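Local coordinates for SusD-like carbohydrate binding protein BF1063 (Bacteroides fragilis NCTC 9343, PDB 3I4G) that probably binds carbohydrate at the bacterial outer membrane, at residues F105-I109 against R120-E124. Numbering follows the deposited sequence. Where two conformers were deposited one is given.
Sequences FLVGI and RMIAE
The ring of Phe105 meets the helix of Met121 and Ile122 with its CE1-CZ side. The backbone N of Ile122 lies beyond the ring edge, close to the ring plane, while CE1 stands 3.8 Å from Met121 O, which approaches obliquely. CZ rests against Met121 CB at 4.0 Å, the two side chains crossing at about a right angle. With CG anti to the backbone N (chi1 -178°), the ring reaches across to the facing backbone, a span that suits a long, flat apolar residue; it also makes an edge-to-face pair with Trp18. These residues join helices 86-109 and 116-139, an antiparallel hairpin whose segments run at 160° with axes 10.2 Å apart. The two helices lie in the SusD-like N-terminal region of a family whose fold is rich in TPR-like helix pairs. No hydrogen bond links the two segments, and apolar side chains fill the wide spacing. Ile122 offers two branches: its CG2 meets Leu106 CD2 at 3.8 Å, and its CG1 packs at 3.8 Å on Ile109 CG2. Beta-branching thus lets one residue touch two residues about one helical turn apart, Leu106 and Ile109. Leu106 begins pointing alongside the interface, but its forked end bends inward, and CD2 also comes near Ile122 O. The other arm of Ile109 carries CD1 to 4.3 Å from CE of Met121, a selenomethionine whose flexible chain bends at chi3 (-79°). Met121 also touches Glu25 and Leu28 of helix 21-33, and Phe105 touches Leu31 there.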
loop_
_atom_site.group_PDB
_atom_site.type_symbol
_atom_site.label_atom_id
_atom_site.label_comp_id
_atom_site.label_asym_id
_atom_site.label_seq_id
_atom_site.Cartn_x
_atom_site.Cartn_y
_atom_site.Cartn_z
ATOM N N PHE A 105 7.349 -10.886 24.167
ATOM C CA PHE A 105 8.679 -11.208 23.681
ATOM C C PHE A 105 9.741 -10.321 24.309
ATOM O O PHE A 105 10.769 -10.839 24.778
ATOM C CB PHE A 105 8.712 -11.033 22.158
ATOM C CG PHE A 105 10.039 -11.374 21.527
ATOM C CD1 PHE A 105 11.077 -10.453 21.448
ATOM C CD2 PHE A 105 10.235 -12.617 20.952
ATOM C CE1 PHE A 105 12.286 -10.786 20.838
ATOM C CE2 PHE A 105 11.456 -12.949 20.363
ATOM C CZ PHE A 105 12.467 -12.035 20.307
ATOM N N LEU A 106 9.480 -9.018 24.354
ATOM C CA LEU A 106 10.450 -8.041 24.865
ATOM C C LEU A 106 10.682 -8.239 26.342
ATOM O O LEU A 106 11.823 -8.089 26.808
ATOM C CB LEU A 106 9.990 -6.634 24.520
ATOM C CG LEU A 106 10.162 -6.282 23.040
ATOM C CD1 LEU A 106 9.341 -5.048 22.691
ATOM C CD2 LEU A 106 11.686 -6.122 22.689
ATOM N N VAL A 107 9.634 -8.597 27.076
ATOM C CA VAL A 107 9.797 -8.907 28.494
ATOM C C VAL A 107 10.536 -10.229 28.653
ATOM O O VAL A 107 11.533 -10.321 29.355
ATOM C CB VAL A 107 8.440 -9.010 29.206
ATOM C CG1 VAL A 107 8.616 -9.593 30.623
ATOM C CG2 VAL A 107 7.748 -7.660 29.236
ATOM N N GLY A 108 10.056 -11.257 27.974
ATOM C CA GLY A 108 10.589 -12.603 28.124
ATOM C C GLY A 108 12.057 -12.748 27.793
ATOM O O GLY A 108 12.768 -13.508 28.441
ATOM N N ILE A 109 12.542 -12.005 26.792
ATOM C CA ILE A 109 13.932 -12.137 26.353
ATOM C C ILE A 109 14.930 -11.355 27.208
ATOM O O ILE A 109 16.137 -11.627 27.147
ATOM C CB ILE A 109 14.065 -11.712 24.855
ATOM C CG1 ILE A 109 15.287 -12.379 24.230
ATOM C CG2 ILE A 109 14.111 -10.198 24.717
ATOM C CD1 ILE A 109 15.374 -12.167 22.703
ATOM N N ARG A 120 19.848 -8.017 18.151
ATOM C CA ARG A 120 19.126 -7.903 16.887
ATOM C C ARG A 120 17.655 -8.221 17.053
ATOM O O ARG A 120 16.790 -7.475 16.586
ATOM C CB ARG A 120 19.753 -8.827 15.854
ATOM C CG ARG A 120 19.031 -8.751 14.531
ATOM C CD ARG A 120 19.642 -9.710 13.561
ATOM N NE ARG A 120 18.935 -9.663 12.283
ATOM C CZ ARG A 120 19.264 -10.406 11.232
ATOM N NH1 ARG A 120 20.309 -11.218 11.262
ATOM N NH2 ARG A 120 18.553 -10.309 10.109
HETATM N N MSE A 121 17.351 -9.320 17.714
HETATM C CA MSE A 121 15.947 -9.742 17.838
HETATM C C MSE A 121 15.107 -8.767 18.660
HETATM O O MSE A 121 13.950 -8.516 18.334
HETATM C CB MSE A 121 15.853 -11.126 18.431
HETATM C CG MSE A 121 16.458 -12.196 17.479
HETATM SE SE MSE A 121 15.994 -14.004 18.016
HETATM C CE MSE A 121 17.280 -14.098 19.369
ATOM N N ILE A 122 15.699 -8.135 19.664
ATOM C CA ILE A 122 15.023 -7.088 20.415
ATOM C C ILE A 122 14.683 -5.945 19.462
ATOM O O ILE A 122 13.581 -5.427 19.467
ATOM C CB ILE A 122 15.873 -6.557 21.573
ATOM C CG1 ILE A 122 15.945 -7.611 22.677
ATOM C CG2 ILE A 122 15.300 -5.224 22.108
ATOM C CD1 ILE A 122 16.995 -7.354 23.743
ATOM N N ALA A 123 15.655 -5.538 18.640
ATOM C CA ALA A 123 15.381 -4.493 17.646
ATOM C C ALA A 123 14.281 -4.889 16.665
ATOM O O ALA A 123 13.439 -4.049 16.286
ATOM C CB ALA A 123 16.670 -4.143 16.906
ATOM N N GLU A 124 14.251 -6.146 16.232
ATOM C CA GLU A 124 13.201 -6.613 15.322
ATOM C C GLU A 124 11.848 -6.535 15.982
ATOM O O GLU A 124 10.890 -6.083 15.362
ATOM C CB GLU A 124 13.509 -8.017 14.853
ATOM C CG GLU A 124 14.772 -8.078 14.013
ATOM C CD GLU A 124 15.055 -9.443 13.506
ATOM O OE1 GLU A 124 14.511 -9.823 12.446
ATOM O OE2 GLU A 124 15.823 -10.162 14.166
#